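Local atomic coordinates of putative chemotaxis protein (Desulfovibrio vulgaris str. Hildenborough, PDB entry 3H4Y), a protein that is a putative CheX-family chemotaxis protein that probably dephosphorylates the response regulator CheY. Residues 8-11 / 12-16; 71-74 / 75-79; 141-145 / 146-150. All coordinates share one frame; numbering follows the deposited sequence. Where two conformers were deposited one is given.

Contact 1. Residues 8-11 / 12-16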
ATOM      1  N   GLU A   8      15.544  -2.477 -18.265  1.00 18.88           N
ATOM      2  CA  GLU A   8      15.967  -1.067 -18.246  1.00 18.77           C
ATOM      3  C   GLU A   8      15.348  -0.227 -17.131  1.00 13.94           C
ATOM      4  O   GLU A   8      16.046   0.625 -16.567  1.00 13.23           O
ATOM      5  CB  GLU A   8      15.689  -0.377 -19.580  1.00 22.04           C
ATOM      6  CG  GLU A   8      16.705  -0.718 -20.652  1.00 29.85           C
ATOM      7  CD  GLU A   8      18.097  -0.273 -20.253  1.00 37.98           C
ATOM      8  OE1 GLU A   8      18.302   0.953 -20.086  1.00 41.07           O
ATOM      9  OE2 GLU A   8      18.977  -1.152 -20.097  1.00 42.12           O
ATOM     10  N   VAL A   9      14.076  -0.455 -16.810  1.00 14.39           N
ATOM     11  CA  VAL A   9      13.464   0.275 -15.701  1.00 15.57           C
ATOM     12  C   VAL A   9      14.088  -0.043 -14.324  1.00 13.95           C
ATOM     13  O   VAL A   9      13.841   0.673 -13.364  1.00 12.45           O
ATOM     14  CB  VAL A   9      11.938   0.114 -15.618  1.00 17.75           C
ATOM     15  CG1 VAL A   9      11.289   0.732 -16.846  1.00 17.94           C
ATOM     16  CG2 VAL A   9      11.519  -1.359 -15.421  1.00 17.90           C
ATOM     17  N   ALA A  10      14.898  -1.092 -14.218  1.00 12.73           N
ATOM     18  CA  ALA A  10      15.553  -1.383 -12.950  1.00 11.91           C
ATOM     19  C   ALA A  10      16.600  -0.316 -12.622  1.00 12.33           C
ATOM     20  O   ALA A  10      16.898  -0.080 -11.469  1.00 12.53           O
ATOM     21  CB  ALA A  10      16.195  -2.762 -12.971  1.00 12.70           C
ATOM     22  N   LYS A  11      17.179   0.309 -13.650  1.00 10.54           N
ATOM     23  CA  LYS A  11      18.249   1.284 -13.435  1.00 11.29           C
ATOM     24  C   LYS A  11      17.926   2.427 -12.483  1.00 11.80           C
ATOM     25  O   LYS A  11      18.665   2.630 -11.513  1.00 10.82           O
ATOM     26  CB  LYS A  11      18.839   1.802 -14.767  1.00 11.91           C
ATOM     27  CG  LYS A  11      19.558   0.704 -15.557  1.00 19.80           C
ATOM     28  CD  LYS A  11      20.191   1.252 -16.839  1.00 21.16           C
ATOM     29  CE  LYS A  11      20.858   0.144 -17.658  1.00 27.81           C
ATOM     30  NZ  LYS A  11      21.256   0.620 -19.027  1.00 31.29           N
ATOM     31  N   PRO A  12      16.819   3.163 -12.727  1.00 10.99           N
ATOM     32  CA  PRO A  12      16.476   4.256 -11.798  1.00 10.71           C
ATOM     33  C   PRO A  12      16.180   3.755 -10.364  1.00 10.53           C
ATOM     34  O   PRO A  12      16.425   4.472  -9.381  1.00  9.95           O
ATOM     35  CB  PRO A  12      15.274   4.936 -12.478  1.00 11.51           C
ATOM     36  CG  PRO A  12      14.759   3.947 -13.479  1.00 13.39           C
ATOM     37  CD  PRO A  12      15.888   3.097 -13.882  1.00  9.71           C
ATOM     38  N   PHE A  13      15.643   2.544 -10.237  1.00  9.90           N
ATOM     39  CA  PHE A  13      15.400   1.962  -8.905  1.00 10.71           C
ATOM     40  C   PHE A  13      16.654   1.582  -8.168  1.00 11.01           C
ATOM     41  O   PHE A  13      16.754   1.790  -6.949  1.00 10.43           O
ATOM     42  CB  PHE A  13      14.392   0.803  -9.001  1.00 11.72           C
ATOM     43  CG  PHE A  13      12.991   1.287  -9.180  1.00 10.12           C
ATOM     44  CD1 PHE A  13      12.248   1.714  -8.079  1.00 10.52           C
ATOM     45  CD2 PHE A  13      12.428   1.416 -10.454  1.00 11.48           C
ATOM     46  CE1 PHE A  13      10.987   2.230  -8.242  1.00 10.07           C
ATOM     47  CE2 PHE A  13      11.152   1.929 -10.611  1.00  9.45           C
ATOM     48  CZ  PHE A  13      10.435   2.341  -9.481  1.00 11.74           C
ATOM     49  N   ILE A  14      17.612   1.010  -8.889  1.00 10.78           N
ATOM     50  CA  ILE A  14      18.874   0.659  -8.244  1.00  9.79           C
ATOM     51  C   ILE A  14      19.598   1.940  -7.821  1.00 10.58           C
ATOM     52  O   ILE A  14      20.054   2.053  -6.692  1.00 11.25           O
ATOM     53  CB  ILE A  14      19.728  -0.218  -9.174  1.00 11.01           C
ATOM     54  CG1 ILE A  14      19.076  -1.584  -9.335  1.00 12.39           C
ATOM     55  CG2 ILE A  14      21.181  -0.349  -8.621  1.00 14.79           C
ATOM     56  CD1 ILE A  14      19.676  -2.400 -10.506  1.00 15.09           C
ATOM     57  N   ALA A  15      19.679   2.926  -8.720  1.00  9.74           N
ATOM     58  CA  ALA A  15      20.335   4.168  -8.406  1.00 10.07           C
ATOM     59  C   ALA A  15      19.690   4.867  -7.214  1.00 10.02           C
ATOM     60  O   ALA A  15      20.387   5.321  -6.278  1.00 11.98           O
ATOM     61  CB  ALA A  15      20.333   5.107  -9.645  1.00  9.95           C
ATOM     62  N   ALA A  16      18.361   4.949  -7.237  1.00 10.46           N
ATOM     63  CA  ALA A  16      17.578   5.576  -6.143  1.00  9.75           C
ATOM     64  C   ALA A  16      17.789   4.875  -4.803  1.00 10.31           C
ATOM     65  O   ALA A  16      18.036   5.511  -3.774  1.00 10.15           O
ATOM     66  CB  ALA A  16      16.104   5.604  -6.500  1.00 10.50           C
TER
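A10 and I14 are joined by the first clear i to i+4 hydrogen bond of this helical turn, I14 N lying 2.9 Å from A10 O with an N-H...O angle of 160°. The next rung follows at once: A15 N gives its hydrogen to K11 O over 3.0 Å and almost straight, at 174°. In both, the donor sits close to the line of the carbonyl. Just upstream, E8 and K11 form a salt bridge on the exposed side; K11 NZ reaches both carboxylate oxygens, OE2 at 3.1 Å, and each oxygen uses its syn lone pair. The lysine chain is extended beyond CG, which lets NZ reach back to the carboxylate three residues earlier.

P12 has no N-H to offer, so it fits the first turn of a helix, where the backbone needs no donor at that position; its CD instead lies 3.2 Å from V9 O. The same oxygen meets the F13 ring at its edge, in the ring plane, with CD2 3.3 Å away. A10 CB and I14 CD1 make a looser apolar contact, and both residues pack on I140 of strand 137-144. F13 meets the ring of F153 and also touches L107 of helix 84-109, where a large aromatic group suits the buried position. The arrangement is typical of a proline in the first turn of an alpha helix, here near the start of helix 10-25, with one flank against the sheet.

Contact 2. Residues 71-74 / 75-79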
ATOM      1  N   ALA A  71      18.476  -2.333  11.465  1.00 10.72           N
ATOM      2  CA  ALA A  71      19.744  -1.715  11.161  1.00 10.93           C
ATOM      3  C   ALA A  71      19.597  -0.443  10.375  1.00 10.01           C
ATOM      4  O   ALA A  71      20.364   0.529  10.582  1.00 11.08           O
ATOM      5  CB  ALA A  71      20.641  -2.721  10.384  1.00 12.32           C
ATOM      6  N   LEU A  72      18.623  -0.423   9.478  1.00  9.65           N
ATOM      7  CA  LEU A  72      18.293   0.787   8.733  1.00 11.87           C
ATOM      8  C   LEU A  72      17.920   1.927   9.671  1.00 12.13           C
ATOM      9  O   LEU A  72      18.430   3.029   9.557  1.00 11.77           O
ATOM     10  CB  LEU A  72      17.120   0.520   7.801  1.00 12.49           C
ATOM     11  CG  LEU A  72      16.558   1.728   7.070  1.00 15.08           C
ATOM     12  CD1 LEU A  72      17.528   2.056   5.929  1.00 15.22           C
ATOM     13  CD2 LEU A  72      15.192   1.433   6.520  1.00 13.61           C
ATOM     14  N   VAL A  73      17.026   1.646  10.610  1.00 11.25           N
ATOM     15  CA  VAL A  73      16.561   2.681  11.522  1.00 12.60           C
ATOM     16  C   VAL A  73      17.689   3.178  12.415  1.00 13.74           C
ATOM     17  O   VAL A  73      17.858   4.398  12.628  1.00 15.73           O
ATOM     18  CB  VAL A  73      15.311   2.194  12.349  1.00 17.32           C
ATOM     19  CG1 VAL A  73      14.951   3.244  13.404  1.00 24.57           C
ATOM     20  CG2 VAL A  73      14.167   1.908  11.414  1.00 21.52           C
ATOM     21  N   LYS A  74      18.526   2.266  12.900  1.00 13.10           N
ATOM     22  CA  LYS A  74      19.695   2.677  13.668  1.00 16.91           C
ATOM     23  C   LYS A  74      20.613   3.565  12.827  1.00 14.81           C
ATOM     24  O   LYS A  74      21.140   4.559  13.315  1.00 15.58           O
ATOM     25  CB  LYS A  74      20.475   1.462  14.160  1.00 18.12           C
ATOM     26  CG  LYS A  74      19.794   0.696  15.261  1.00 27.33           C
ATOM     27  CD  LYS A  74      20.621  -0.549  15.642  1.00 34.43           C
ATOM     28  CE  LYS A  74      19.896  -1.428  16.665  1.00 42.88           C
ATOM     29  NZ  LYS A  74      20.510  -2.805  16.761  1.00 45.86           N
ATOM     30  N   GLY A  75      20.844   3.204  11.565  1.00 11.53           N
ATOM     31  CA  GLY A  75      21.700   4.040  10.715  1.00 11.01           C
ATOM     32  C   GLY A  75      21.136   5.437  10.484  1.00 14.92           C
ATOM     33  O   GLY A  75      21.886   6.420  10.413  1.00 17.30           O
HETATM   34  N   MSE A  76      19.818   5.524  10.370  1.00 15.05           N
HETATM   35  CA  MSE A  76      19.138   6.805  10.101  1.00 15.56           C
HETATM   36  C   MSE A  76      19.032   7.716  11.311  1.00 19.39           C
HETATM   37  O   MSE A  76      19.197   8.942  11.200  1.00 16.15           O
HETATM   38  CB  MSE A  76      17.746   6.563   9.565  1.00 17.07           C
HETATM   39  CG  MSE A  76      17.764   6.003   8.198  1.00 16.69           C
HETATM   40 SE   MSE A  76      16.020   5.553   7.465  0.75 12.86          SE
HETATM   41  CE  MSE A  76      15.330   7.313   7.224  1.00 20.80           C
ATOM     42  N   LEU A  77      18.764   7.135  12.472  1.00 17.30           N
ATOM     43  CA  LEU A  77      18.434   7.935  13.633  1.00 18.95           C
ATOM     44  C   LEU A  77      19.497   7.927  14.697  1.00 22.14           C
ATOM     45  O   LEU A  77      19.502   8.811  15.546  1.00 25.20           O
ATOM     46  CB  LEU A  77      17.111   7.433  14.234  1.00 17.01           C
ATOM     47  CG  LEU A  77      15.941   7.415  13.262  1.00 22.40           C
ATOM     48  CD1 LEU A  77      14.664   6.978  13.988  1.00 25.30           C
ATOM     49  CD2 LEU A  77      15.745   8.772  12.564  1.00 26.13           C
ATOM     50  N   GLY A  78      20.402   6.960  14.656  1.00 24.43           N
ATOM     51  CA  GLY A  78      21.431   6.806  15.675  1.00 30.96           C
ATOM     52  C   GLY A  78      20.950   5.813  16.722  1.00 34.98           C
ATOM     53  O   GLY A  78      19.877   5.234  16.593  1.00 33.61           O
ATOM     54  N   ASP A  79      21.753   5.607  17.757  1.00 43.08           N
ATOM     55  CA  ASP A  79      21.381   4.679  18.828  1.00 48.43           C
ATOM     56  C   ASP A  79      20.600   5.368  19.950  1.00 49.51           C
ATOM     57  O   ASP A  79      20.226   4.722  20.935  1.00 50.64           O
ATOM     58  CB  ASP A  79      22.608   3.929  19.346  1.00 50.41           C
ATOM     59  CG  ASP A  79      23.119   2.916  18.335  1.00 57.57           C
ATOM     60  OD1 ASP A  79      23.206   3.267  17.134  1.00 63.57           O
ATOM     61  OD2 ASP A  79      23.417   1.769  18.739  1.00 69.01           O
TER
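L72 and M76, the latter a selenomethionine, lie side by side and point the same way, with SE 3.9 Å from L72 CG. The M76 chain runs extended to SE and then bends at its last torsion (chi3 70°), turning the methyl group aside after the selenium has passed the leucine. One residue further on, V73 CG1 meets L77 CD1 at 3.8 Å, the two branched side chains meeting at a slant.

Backbone bonds one turn long set these pairs beside each other. M76 N donates to L72 O at 3.0 Å, and L77 N to V73 O at 2.9 Å. G75 N is bonded to A71 O in the same way. The last link, G78 N to K74 O, is short at 2.8 Å but bent, its N-H...O angle 141° and the donor tilted well out of the carbonyl plane, as the chain leaves the helix. G78 has positive phi (95°), and its backbone angles would press a CB against the preceding carbonyl oxygen, so glycine suits this place.

Further out, M76 reaches A91 and V95 of helix 84-109, and L72 packs on L21 and A25 of helix 10-25; flexible or branched apolar chains suit these helix-to-helix seams. K74 lies on the exposed side, a place that suits a long charged chain. The whole is typical of an amphipathic helix, 66-77, ending with a positive-phi glycine at the C' position, beside two other helices.

Contact 3. Residues 141-145 / 146-150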
ATOM      1  N   PRO A 141      15.971  -7.792  -5.504  1.00  8.97           N
ATOM      2  CA  PRO A 141      16.423  -8.006  -4.133  1.00 10.21           C
ATOM      3  C   PRO A 141      17.689  -7.174  -3.867  1.00 10.16           C
ATOM      4  O   PRO A 141      18.505  -6.954  -4.767  1.00  9.49           O
ATOM      5  CB  PRO A 141      16.752  -9.486  -4.107  1.00 13.09           C
ATOM      6  CG  PRO A 141      17.205  -9.806  -5.531  1.00 14.81           C
ATOM      7  CD  PRO A 141      16.397  -8.863  -6.429  1.00  7.81           C
ATOM      8  N   PHE A 142      17.846  -6.712  -2.631  1.00  9.31           N
ATOM      9  CA  PHE A 142      19.064  -6.062  -2.169  1.00  9.44           C
ATOM     10  C   PHE A 142      19.557  -6.744  -0.879  1.00 10.10           C
ATOM     11  O   PHE A 142      18.753  -7.225  -0.061  1.00 10.62           O
ATOM     12  CB  PHE A 142      18.805  -4.586  -1.868  1.00 10.07           C
ATOM     13  CG  PHE A 142      18.549  -3.760  -3.078  1.00  8.74           C
ATOM     14  CD1 PHE A 142      17.290  -3.747  -3.675  1.00  9.83           C
ATOM     15  CD2 PHE A 142      19.544  -2.945  -3.610  1.00  9.70           C
ATOM     16  CE1 PHE A 142      17.043  -2.942  -4.780  1.00 10.46           C
ATOM     17  CE2 PHE A 142      19.307  -2.136  -4.673  1.00  9.78           C
ATOM     18  CZ  PHE A 142      18.074  -2.137  -5.286  1.00 10.53           C
ATOM     19  N   LEU A 143      20.879  -6.797  -0.725  1.00  8.88           N
ATOM     20  CA  LEU A 143      21.496  -7.256   0.487  1.00  8.32           C
ATOM     21  C   LEU A 143      22.193  -6.108   1.218  1.00  7.93           C
ATOM     22  O   LEU A 143      22.820  -5.228   0.604  1.00 10.14           O
ATOM     23  CB  LEU A 143      22.534  -8.347   0.187  1.00  9.66           C
ATOM     24  CG  LEU A 143      22.010  -9.759  -0.076  1.00 18.27           C
ATOM     25  CD1 LEU A 143      23.177 -10.717  -0.289  1.00 24.38           C
ATOM     26  CD2 LEU A 143      21.212 -10.257   1.105  1.00 31.10           C
ATOM     27  N   THR A 144      22.158  -6.170   2.548  1.00  8.84           N
ATOM     28  CA  THR A 144      22.950  -5.300   3.393  1.00  6.47           C
ATOM     29  C   THR A 144      23.663  -6.234   4.380  1.00  6.38           C
ATOM     30  O   THR A 144      23.378  -7.442   4.426  1.00  9.36           O
ATOM     31  CB  THR A 144      22.115  -4.296   4.200  1.00  8.30           C
ATOM     32  OG1 THR A 144      21.382  -4.981   5.223  1.00  8.64           O
ATOM     33  CG2 THR A 144      21.104  -3.522   3.292  1.00  9.68           C
ATOM     34  N   ASN A 145      24.546  -5.657   5.179  1.00  8.55           N
ATOM     35  CA  ASN A 145      25.229  -6.455   6.203  1.00  9.24           C
ATOM     36  C   ASN A 145      24.282  -7.072   7.228  1.00  9.91           C
ATOM     37  O   ASN A 145      24.646  -8.053   7.903  1.00  8.58           O
ATOM     38  CB  ASN A 145      26.250  -5.611   6.942  1.00 11.66           C
ATOM     39  CG  ASN A 145      27.388  -5.144   6.059  1.00 16.41           C
ATOM     40  OD1 ASN A 145      27.648  -5.685   4.961  1.00 14.50           O
ATOM     41  ND2 ASN A 145      28.064  -4.096   6.524  1.00 21.78           N
ATOM     42  N   HIS A 146      23.093  -6.492   7.377  1.00  7.29           N
ATOM     43  CA  HIS A 146      22.107  -6.976   8.328  1.00  8.62           C
ATOM     44  C   HIS A 146      20.851  -7.612   7.755  1.00 10.35           C
ATOM     45  O   HIS A 146      19.857  -7.743   8.463  1.00 12.42           O
ATOM     46  CB  HIS A 146      21.759  -5.865   9.326  1.00 10.07           C
ATOM     47  CG  HIS A 146      22.923  -5.422  10.137  1.00 14.85           C
ATOM     48  ND1 HIS A 146      23.287  -6.048  11.303  1.00 16.72           N
ATOM     49  CD2 HIS A 146      23.849  -4.463   9.920  1.00 13.71           C
ATOM     50  CE1 HIS A 146      24.370  -5.470  11.789  1.00 13.79           C
ATOM     51  NE2 HIS A 146      24.731  -4.503  10.978  1.00 18.20           N
ATOM     52  N   GLY A 147      20.856  -7.978   6.479  1.00 11.02           N
ATOM     53  CA  GLY A 147      19.749  -8.723   5.939  1.00 12.05           C
ATOM     54  C   GLY A 147      19.412  -8.315   4.536  1.00 14.59           C
ATOM     55  O   GLY A 147      20.258  -7.768   3.840  1.00 17.02           O
ATOM     56  N   GLU A 148      18.179  -8.604   4.132  1.00 11.53           N
ATOM     57  CA  GLU A 148      17.706  -8.411   2.772  0.67 11.21           C
ATOM     58  C   GLU A 148      16.475  -7.502   2.725  1.00  9.87           C
ATOM     59  O   GLU A 148      15.695  -7.415   3.700  1.00  8.91           O
ATOM     60  CB  GLU A 148      17.304  -9.793   2.219  0.67 11.71           C
ATOM     61  CG  GLU A 148      16.931  -9.875   0.728  0.67 16.50           C
ATOM     62  CD  GLU A 148      15.479  -9.540   0.356  0.67 29.87           C
ATOM     63  OE1 GLU A 148      14.547  -9.563   1.185  0.67 22.57           O
ATOM     64  OE2 GLU A 148      15.265  -9.274  -0.835  0.67 25.23           O
ATOM     65  N   PHE A 149      16.278  -6.873   1.582  1.00  9.48           N
ATOM     66  CA  PHE A 149      15.026  -6.186   1.288  1.00  8.11           C
ATOM     67  C   PHE A 149      14.763  -6.278  -0.206  1.00 12.00           C
ATOM     68  O   PHE A 149      15.701  -6.478  -0.981  1.00 11.16           O
ATOM     69  CB  PHE A 149      14.973  -4.761   1.809  1.00  9.31           C
ATOM     70  CG  PHE A 149      15.936  -3.792   1.139  1.00 10.84           C
ATOM     71  CD1 PHE A 149      17.213  -3.600   1.629  1.00 10.46           C
ATOM     72  CD2 PHE A 149      15.530  -3.013   0.061  1.00  8.78           C
ATOM     73  CE1 PHE A 149      18.072  -2.699   1.056  1.00  9.39           C
ATOM     74  CE2 PHE A 149      16.372  -2.099  -0.507  1.00 10.17           C
ATOM     75  CZ  PHE A 149      17.658  -1.929   0.002  1.00  9.57           C
ATOM     76  N   THR A 150      13.496  -6.148  -0.599  1.00  9.39           N
ATOM     77  CA  THR A 150      13.102  -6.246  -1.997  1.00  7.57           C
ATOM     78  C   THR A 150      12.336  -5.015  -2.431  1.00  9.19           C
ATOM     79  O   THR A 150      11.377  -4.615  -1.760  1.00 10.05           O
ATOM     80  CB  THR A 150      12.249  -7.500  -2.260  1.00 12.05           C
ATOM     81  OG1 THR A 150      13.026  -8.659  -1.954  1.00 15.98           O
ATOM     82  CG2 THR A 150      11.771  -7.563  -3.685  1.00 11.95           C
TER
HETATM   83  O   HOH W   1      26.923  -2.577   9.343  1.00 39.39           O
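F149 and F142 are brought together by opposite first torsions: F149 CG stands between its backbone N and carbonyl carbon (chi1 67°), whereas F142 CG lies beside the backbone N (chi1 -70°). The first lays the F149 ring under its cross-strand neighbour, and F142 CB sits over one face, 3.6 Å from the ring centroid, in a CH-pi contact. The two rings are nearly parallel, 4° apart, but slid so far that they barely overlap. T144 CG2 touches the same F149 ring at its edge, 3.9 Å from CE1.

F142 and F149 are hydrogen-bonded in both directions, F142 N to F149 O at 2.7 Å and F149 N to F142 O at 3.0 Å. A type I turn from T144 to G147 closes the hairpin. T144 OG1 accepts from H146 N at 3.1 Å, a role that suits a short hydroxyl side chain, while glycine suits G147 because its backbone angles would crowd a CB. P141, L143, E148 and T150 lie on the other face of the sheet.

The hairpin lies between strands 30-37 and 58-64 in the antiparallel sheet; F142 and F149 face T17 of helix 10-25, and T144 and F149 touch C68 of helix 66-77.

How the contacts relate
All three contacts are local; contacts 1 and 2 lie in helices, and each touches the sheet hairpin of contact 3. Contacts 1 and 2 are both partly buried helical turns, one near the start of its helix and the other at the end, with centres about 24 Å apart and no touch. Contact 3 is largely a surface hairpin, though its two phenylalanines are buried, and it bridges the others: F142 CZ packs 4.1 Å from I14 CA, and H146 CB lies 3.5 Å from A71 CB. Chemistry follows place. Contact 1 adds an exposed salt bridge to its helical bonds, contact 2 relies on aliphatic and selenium packing, and contact 3 combines cross-strand bonds with aromatic packing.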